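Local coordinates for protein putative metal-dependent phosphoesterase (Bifidobacterium adolescentis, PDB 3O0F) that hydrolyses phosphoesters in a metal-dependent way, binding adenosine monophosphate beside a cluster of iron and zinc ions, at residues V85-F90 and D220-D225; D16-T21 and V200-G205. All coordinates share one frame; numbering follows the deposited sequence.

Contact 1. Residues V85-F90 and D220-D225; sequences VHMLAF and DAMIAD. With FE (Fe (III) ion), chain D.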
ATOM      1  N   VAL A  85       2.744  10.543   1.271  1.00 17.31           N
ATOM      2  CA  VAL A  85       2.129   9.800   2.370  1.00 13.73           C
ATOM      3  C   VAL A  85       1.286   8.682   1.751  1.00 16.08           C
ATOM      4  O   VAL A  85       0.493   8.922   0.840  1.00 19.30           O
ATOM      5  CB  VAL A  85       1.174  10.681   3.221  1.00 18.41           C
ATOM      6  CG1 VAL A  85       0.571   9.874   4.382  1.00 15.43           C
ATOM      7  CG2 VAL A  85       1.872  11.938   3.759  1.00 14.97           C
ATOM      8  N   HIS A  86       1.464   7.470   2.243  1.00 10.89           N
ATOM      9  CA  HIS A  86       0.624   6.357   1.882  1.00 15.50           C
ATOM     10  C   HIS A  86      -0.321   6.059   3.056  1.00 14.92           C
ATOM     11  O   HIS A  86       0.110   5.998   4.218  1.00 14.44           O
ATOM     12  CB  HIS A  86       1.518   5.162   1.530  1.00 17.63           C
ATOM     13  CG  HIS A  86       2.209   5.304   0.201  1.00 26.90           C
ATOM     14  ND1 HIS A  86       2.825   4.254  -0.442  1.00 33.02           N
ATOM     15  CD2 HIS A  86       2.337   6.372  -0.627  1.00 36.98           C
ATOM     16  CE1 HIS A  86       3.327   4.670  -1.591  1.00 36.18           C
ATOM     17  NE2 HIS A  86       3.042   5.952  -1.730  1.00 39.85           N
HETATM   18  N   MSE A  87      -1.605   5.925   2.730  1.00 11.89           N
HETATM   19  CA  MSE A  87      -2.658   5.703   3.709  1.00 14.33           C
HETATM   20  C   MSE A  87      -3.247   4.327   3.459  1.00 15.05           C
HETATM   21  O   MSE A  87      -3.702   4.049   2.362  1.00 19.15           O
HETATM   22  CB  MSE A  87      -3.777   6.699   3.501  1.00 13.71           C
HETATM   23  CG  MSE A  87      -3.284   8.156   3.461  1.00 32.16           C
HETATM   24 SE   MSE A  87      -3.229   9.021   5.184  0.75 62.88          SE
HETATM   25  CE  MSE A  87      -3.422   7.574   6.454  1.00 56.44           C
ATOM     26  N   LEU A  88      -3.323   3.512   4.492  1.00 13.68           N
ATOM     27  CA  LEU A  88      -3.984   2.220   4.422  1.00 13.14           C
ATOM     28  C   LEU A  88      -5.448   2.441   4.852  1.00 13.83           C
ATOM     29  O   LEU A  88      -5.699   3.064   5.894  1.00 17.49           O
ATOM     30  CB  LEU A  88      -3.281   1.250   5.375  1.00 14.44           C
ATOM     31  CG  LEU A  88      -1.858   0.809   5.044  1.00 14.10           C
ATOM     32  CD1 LEU A  88      -1.268   0.086   6.241  1.00 14.85           C
ATOM     33  CD2 LEU A  88      -1.762  -0.080   3.810  1.00 22.48           C
ATOM     34  N   ALA A  89      -6.375   1.943   4.035  1.00 11.00           N
ATOM     35  CA  ALA A  89      -7.820   2.110   4.221  1.00 12.45           C
ATOM     36  C   ALA A  89      -8.430   0.743   4.268  1.00  8.86           C
ATOM     37  O   ALA A  89      -8.250  -0.041   3.347  1.00  8.74           O
ATOM     38  CB  ALA A  89      -8.422   2.878   3.074  1.00  9.89           C
ATOM     39  N   PHE A  90      -9.097   0.422   5.363  1.00  8.29           N
ATOM     40  CA  PHE A  90      -9.663  -0.914   5.506  1.00  9.14           C
ATOM     41  C   PHE A  90     -11.181  -0.849   5.727  1.00 10.71           C
ATOM     42  O   PHE A  90     -11.697   0.079   6.384  1.00  9.26           O
ATOM     43  CB  PHE A  90      -9.063  -1.625   6.714  1.00 10.86           C
ATOM     44  CG  PHE A  90      -7.584  -1.849   6.610  1.00  9.35           C
ATOM     45  CD1 PHE A  90      -7.083  -2.853   5.786  1.00 10.27           C
ATOM     46  CD2 PHE A  90      -6.710  -1.054   7.318  1.00 14.62           C
ATOM     47  CE1 PHE A  90      -5.693  -3.036   5.656  1.00 13.66           C
ATOM     48  CE2 PHE A  90      -5.330  -1.260   7.242  1.00 10.09           C
ATOM     49  CZ  PHE A  90      -4.836  -2.243   6.399  1.00 13.75           C
ATOM     50  N   ASP A 220      -1.060  15.569  13.840  1.00 17.16           N
ATOM     51  CA  ASP A 220      -2.146  16.065  14.672  1.00 18.71           C
ATOM     52  C   ASP A 220      -3.328  16.495  13.832  1.00 17.32           C
ATOM     53  O   ASP A 220      -4.439  16.149  14.177  1.00 19.52           O
ATOM     54  CB  ASP A 220      -1.719  17.212  15.574  1.00 20.74           C
ATOM     55  CG  ASP A 220      -0.852  16.744  16.743  1.00 32.84           C
ATOM     56  OD1 ASP A 220      -0.885  15.542  17.100  1.00 34.36           O
ATOM     57  OD2 ASP A 220      -0.132  17.594  17.306  1.00 37.99           O
ATOM     58  N   ALA A 221      -3.066  17.167  12.715  1.00 17.91           N
ATOM     59  CA  ALA A 221      -4.114  17.613  11.798  1.00 19.35           C
ATOM     60  C   ALA A 221      -4.838  16.447  11.121  1.00 21.66           C
ATOM     61  O   ALA A 221      -6.079  16.478  10.921  1.00 17.60           O
ATOM     62  CB  ALA A 221      -3.555  18.586  10.791  1.00 17.52           C
HETATM   63  N   MSE A 222      -4.091  15.397  10.795  1.00 17.59           N
HETATM   64  CA  MSE A 222      -4.725  14.130  10.336  1.00 20.83           C
HETATM   65  C   MSE A 222      -5.546  13.423  11.415  1.00 17.53           C
HETATM   66  O   MSE A 222      -6.657  12.928  11.123  1.00 17.24           O
HETATM   67  CB  MSE A 222      -3.691  13.174   9.774  1.00 17.86           C
HETATM   68  CG  MSE A 222      -3.094  13.692   8.499  1.00 22.43           C
HETATM   69 SE   MSE A 222      -1.419  12.767   8.133  0.75 49.31          SE
HETATM   70  CE  MSE A 222      -2.035  11.009   7.680  1.00 30.11           C
ATOM     71  N   ILE A 223      -5.036  13.403  12.655  1.00 16.38           N
ATOM     72  CA  ILE A 223      -5.801  12.873  13.781  1.00 17.67           C
ATOM     73  C   ILE A 223      -7.128  13.658  13.910  1.00 21.56           C
ATOM     74  O   ILE A 223      -8.192  13.047  14.038  1.00 21.82           O
ATOM     75  CB  ILE A 223      -4.986  12.879  15.108  1.00 19.25           C
ATOM     76  CG1 ILE A 223      -3.833  11.845  15.055  1.00 20.66           C
ATOM     77  CG2 ILE A 223      -5.882  12.643  16.339  1.00 18.89           C
ATOM     78  CD1 ILE A 223      -2.725  12.020  16.183  1.00 13.24           C
ATOM     79  N   ALA A 224      -7.069  14.998  13.861  1.00 22.23           N
ATOM     80  CA  ALA A 224      -8.294  15.834  13.886  1.00 22.30           C
ATOM     81  C   ALA A 224      -9.236  15.551  12.695  1.00 21.52           C
ATOM     82  O   ALA A 224     -10.421  15.707  12.833  1.00 23.08           O
ATOM     83  CB  ALA A 224      -7.927  17.334  13.936  1.00 20.76           C
ATOM     84  N   ASP A 225      -8.703  15.174  11.530  1.00 23.60           N
ATOM     85  CA  ASP A 225      -9.502  14.827  10.341  1.00 25.26           C
ATOM     86  C   ASP A 225     -10.278  13.504  10.502  1.00 22.25           C
ATOM     87  O   ASP A 225     -11.199  13.264   9.734  1.00 23.57           O
ATOM     88  CB  ASP A 225      -8.624  14.645   9.097  1.00 26.59           C
ATOM     89  CG  ASP A 225      -7.925  15.925   8.621  1.00 41.46           C
ATOM     90  OD1 ASP A 225      -8.384  17.060   8.936  1.00 43.28           O
ATOM     91  OD2 ASP A 225      -6.886  15.753   7.902  1.00 44.46           O
TER
HETATM   92 FE    FE D 303       3.678   2.382   0.856  1.00 27.28          FE
HETATM   93  O   HOH W   1       3.819   0.522   1.597  1.00 24.80           O

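Contact 2. Residues D16-T21 and V200-G205; sequences DIHCHT and VAAHAG. With FE (Fe (III) ion), chain E; FE (Fe (III) ion), chain D.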
ATOM      1  N   ASP A  16      -1.057 -10.110   9.006  1.00 12.26           N
ATOM      2  CA  ASP A  16      -0.253  -9.228   8.169  1.00 13.47           C
ATOM      3  C   ASP A  16      -1.229  -8.386   7.327  1.00 10.94           C
ATOM      4  O   ASP A  16      -1.853  -8.909   6.394  1.00  9.09           O
ATOM      5  CB  ASP A  16       0.677 -10.041   7.265  1.00 15.62           C
ATOM      6  CG  ASP A  16       1.630  -9.163   6.458  1.00 18.03           C
ATOM      7  OD1 ASP A  16       1.449  -7.947   6.430  1.00 10.00           O
ATOM      8  OD2 ASP A  16       2.601  -9.679   5.884  1.00 13.99           O
ATOM      9  N   ILE A  17      -1.388  -7.101   7.653  1.00  8.01           N
ATOM     10  CA  ILE A  17      -2.455  -6.325   6.991  1.00 12.72           C
ATOM     11  C   ILE A  17      -1.966  -5.401   5.868  1.00 13.10           C
ATOM     12  O   ILE A  17      -2.677  -4.505   5.439  1.00 15.13           O
ATOM     13  CB  ILE A  17      -3.361  -5.570   8.008  1.00 12.58           C
ATOM     14  CG1 ILE A  17      -2.648  -4.395   8.650  1.00 16.82           C
ATOM     15  CG2 ILE A  17      -3.899  -6.528   9.053  1.00 16.91           C
ATOM     16  CD1 ILE A  17      -3.536  -3.634   9.587  1.00 12.00           C
ATOM     17  N   HIS A  18      -0.737  -5.625   5.408  1.00 12.87           N
ATOM     18  CA  HIS A  18      -0.124  -4.788   4.381  1.00 12.47           C
ATOM     19  C   HIS A  18       0.529  -5.653   3.281  1.00 11.31           C
ATOM     20  O   HIS A  18       1.742  -5.868   3.304  1.00 11.00           O
ATOM     21  CB  HIS A  18       0.915  -3.916   5.052  1.00 15.01           C
ATOM     22  CG  HIS A  18       1.333  -2.733   4.248  1.00 16.18           C
ATOM     23  ND1 HIS A  18       1.930  -1.620   4.823  1.00 16.73           N
ATOM     24  CD2 HIS A  18       1.283  -2.497   2.912  1.00 15.27           C
ATOM     25  CE1 HIS A  18       2.193  -0.741   3.869  1.00 15.60           C
ATOM     26  NE2 HIS A  18       1.811  -1.251   2.707  1.00 12.88           N
ATOM     27  N   CYS A  19      -0.274  -6.142   2.341  1.00  9.05           N
ATOM     28  CA  CYS A  19       0.190  -7.102   1.319  1.00  9.52           C
ATOM     29  C   CYS A  19      -0.337  -6.672  -0.054  1.00 12.22           C
ATOM     30  O   CYS A  19      -1.514  -6.312  -0.178  1.00 11.62           O
ATOM     31  CB  CYS A  19      -0.278  -8.517   1.627  1.00  9.51           C
ATOM     32  SG  CYS A  19       0.113  -9.085   3.287  1.00 14.26           S
ATOM     33  N   HIS A  20       0.559  -6.663  -1.052  1.00 10.02           N
ATOM     34  CA  HIS A  20       0.264  -6.280  -2.430  1.00  7.90           C
ATOM     35  C   HIS A  20       0.265  -7.489  -3.378  1.00 13.00           C
ATOM     36  O   HIS A  20       0.992  -8.454  -3.149  1.00 12.08           O
ATOM     37  CB  HIS A  20       1.302  -5.263  -2.892  1.00 10.56           C
ATOM     38  CG  HIS A  20       1.273  -3.994  -2.114  1.00 13.09           C
ATOM     39  ND1 HIS A  20       0.606  -2.881  -2.537  1.00 20.59           N
ATOM     40  CD2 HIS A  20       1.818  -3.669  -0.916  1.00 28.05           C
ATOM     41  CE1 HIS A  20       0.727  -1.923  -1.638  1.00 17.70           C
ATOM     42  NE2 HIS A  20       1.444  -2.380  -0.640  1.00 20.74           N
ATOM     43  N   THR A  21      -0.509  -7.389  -4.465  1.00 11.81           N
ATOM     44  CA  THR A  21      -0.698  -8.456  -5.410  1.00 10.73           C
ATOM     45  C   THR A  21      -0.502  -7.934  -6.817  1.00 12.95           C
ATOM     46  O   THR A  21      -0.223  -6.763  -7.020  1.00 14.12           O
ATOM     47  CB  THR A  21      -2.137  -9.075  -5.285  1.00 12.60           C
ATOM     48  OG1 THR A  21      -3.113  -8.207  -5.891  1.00 14.13           O
ATOM     49  CG2 THR A  21      -2.476  -9.387  -3.781  1.00 10.56           C
ATOM     50  N   VAL A 200      -5.306   4.381   8.295  1.00 11.95           N
ATOM     51  CA  VAL A 200      -4.041   4.234   9.057  1.00 12.73           C
ATOM     52  C   VAL A 200      -2.912   4.864   8.220  1.00 14.07           C
ATOM     53  O   VAL A 200      -2.852   4.611   7.042  1.00 15.55           O
ATOM     54  CB  VAL A 200      -3.767   2.720   9.311  1.00 13.02           C
ATOM     55  CG1 VAL A 200      -2.336   2.476   9.894  1.00 14.96           C
ATOM     56  CG2 VAL A 200      -4.891   2.084  10.178  1.00 10.28           C
ATOM     57  N   ALA A 201      -2.038   5.682   8.817  1.00 11.66           N
ATOM     58  CA  ALA A 201      -0.875   6.229   8.107  1.00 13.01           C
ATOM     59  C   ALA A 201       0.193   5.095   7.989  1.00 14.24           C
ATOM     60  O   ALA A 201       0.597   4.508   8.986  1.00 14.60           O
ATOM     61  CB  ALA A 201      -0.303   7.481   8.870  1.00 14.80           C
ATOM     62  N   ALA A 202       0.567   4.764   6.751  1.00 12.00           N
ATOM     63  CA  ALA A 202       1.531   3.682   6.439  1.00 14.19           C
ATOM     64  C   ALA A 202       2.999   4.162   6.594  1.00 17.19           C
ATOM     65  O   ALA A 202       3.307   5.302   6.279  1.00 16.18           O
ATOM     66  CB  ALA A 202       1.316   3.164   5.009  1.00 11.90           C
ATOM     67  N   HIS A 203       3.844   3.285   7.133  1.00 19.23           N
ATOM     68  CA  HIS A 203       5.311   3.470   7.355  1.00 17.83           C
ATOM     69  C   HIS A 203       5.709   4.961   7.522  1.00 19.65           C
ATOM     70  O   HIS A 203       6.497   5.508   6.738  1.00 19.57           O
ATOM     71  CB  HIS A 203       6.092   2.790   6.195  1.00 18.86           C
ATOM     72  CG  HIS A 203       5.534   3.085   4.829  1.00 19.91           C
ATOM     73  ND1 HIS A 203       5.597   4.342   4.252  1.00 26.59           N
ATOM     74  CD2 HIS A 203       4.897   2.294   3.927  1.00 23.25           C
ATOM     75  CE1 HIS A 203       5.015   4.317   3.061  1.00 23.55           C
ATOM     76  NE2 HIS A 203       4.576   3.088   2.844  1.00 23.95           N
ATOM     77  N   ALA A 204       5.164   5.623   8.538  1.00 20.94           N
ATOM     78  CA  ALA A 204       5.240   7.081   8.569  1.00 21.45           C
ATOM     79  C   ALA A 204       6.605   7.571   9.039  1.00 21.42           C
ATOM     80  O   ALA A 204       6.882   8.786   8.962  1.00 21.22           O
ATOM     81  CB  ALA A 204       4.117   7.690   9.436  1.00 22.09           C
ATOM     82  N   GLY A 205       7.431   6.649   9.547  1.00 19.34           N
ATOM     83  CA  GLY A 205       8.795   6.968   9.949  1.00 21.00           C
ATOM     84  C   GLY A 205       9.874   6.607   8.948  1.00 22.00           C
ATOM     85  O   GLY A 205      11.066   6.590   9.304  1.00 24.25           O
TER
HETATM   86 FE    FE E 304       2.611  -0.903   0.677  1.00 26.62          FE
HETATM   87 FE    FE D 303       3.678   2.382   0.856  1.00 27.28          FE
HETATM   88  O   HOH W   1       3.819   0.522   1.597  1.00 24.80           O

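Contact 1. Residues V85-F90 and D220-D225
M87 and M222, both present as selenomethionine, set off from their backbones alike, each with CG beside the backbone N and anti to the carbonyl carbon, and then diverge. M222 runs extended through chi2 and bends only at the last bond (chi3 70°). M87 folds at chi2 (-89°) and again at chi3, which at 13° leaves its methyl almost eclipsed with CB. The two chains reach for each other tip to tip: CE of M222 lies 3.4 Å from SE of M87, with the CE atoms of M87 and M222 3.9 Å apart. V85 adds a looser contact, its CG1 standing 4.4 Å from CE of M222. The M222 methyl is therefore the group shared by both strand residues.

This is helix-on-sheet packing in an alpha/beta fold, in which helix 216-225 reaches strand 83-90 mainly through M222, beside helix 185-194, whose V188 and V192 cover M87 and A89. The CA atoms of M87 and M222 are 10.9 Å apart, a usual helix-to-sheet spacing, which the two long side chains span between them. I189 and A201 also touch M222, and V199 touches M87.

H86, between V85 and M87 on the strand, points to the other side of the sheet. Its ND1 binds an iron ion at 2.4 Å, and a water sits on that iron at 2.0 Å; E75 and H203 bind the same metal. One strand thus carries a ligand on its inner side and an apolar contact with the helix on its outer side. Chemically, the contact to the helix is dispersion between selenium and methyl groups, buried and without directional bonds, whereas the direction-sensitive chemistry of H86 is confined to the opposite side of the strand.

Contact 2. Residues D16-T21 and V200-G205
Where H18 faces A202 and H203, the backbones keep their distance, the CA atoms of H18 and A202 being 8.9 Å apart, and the chain turns at H203 through a left-handed conformation (phi 27°). The two segments belong to the alpha/beta barrel-like fold of the PHP family, and contribute its metal ligands from the ends of strands 15-19 and 198-201, with three other strands between them in the sheet.

H18 extends with CG anti to the backbone N (chi1 -162°), which carries its imidazole across the gap. There CD2 of H203 approaches CE1 of H18 at 4.1 Å, at the edge of the H18 ring and near its plane; CB of A202 is 4.2 Å from the same CE1. The two histidine side chains cross at about a right angle, and A202 CB also lies over one face of the H203 ring, offset toward the rim.

The rings barely touch, and each serves a different iron. NE2 of H18 binds one iron at 2.2 Å, while NE2 of H203 binds the other at 2.3 Å. A water lies at the edge of the H203 ring, in its plane, and bridges the pair. The carboxylate of E231 is a second-shell tie: one oxygen bonds ND1 of H18 and the other the backbone N of H203, so that, together with the NE2-iron bond, it holds the H18 ring's rotation, and it probably favours NE2 as the metal donor. H20, E75 and D261 bind the same iron as H18; NE2 of H20, in the plane of the H18 ring, does so at 2.3 Å.

In the fold
Contacts 1 and 2 lie about 12 Å apart between centres and are joined by the sheet: strands 83-90 and 198-201 are antiparallel neighbours, with V200 N 2.8 Å from L88 O and A202 N 2.9 Å from H86 O. At the other end of 85-90, F90 CZ packs 3.3 Å from I17 O. The irons are 3.5 Å apart and share the water. H86 (contact 1) and H203 (contact 2) hold one, and E75 reaches both. H86 also touches adenosine monophosphate, and the zinc of D25, H50 and H263 completes the trinuclear centre. Contact 1 lies on the sheet's outer face, the metals on its inner face; strand 198-201 adjoins both, with M87 CE 3.1 Å from V200 O.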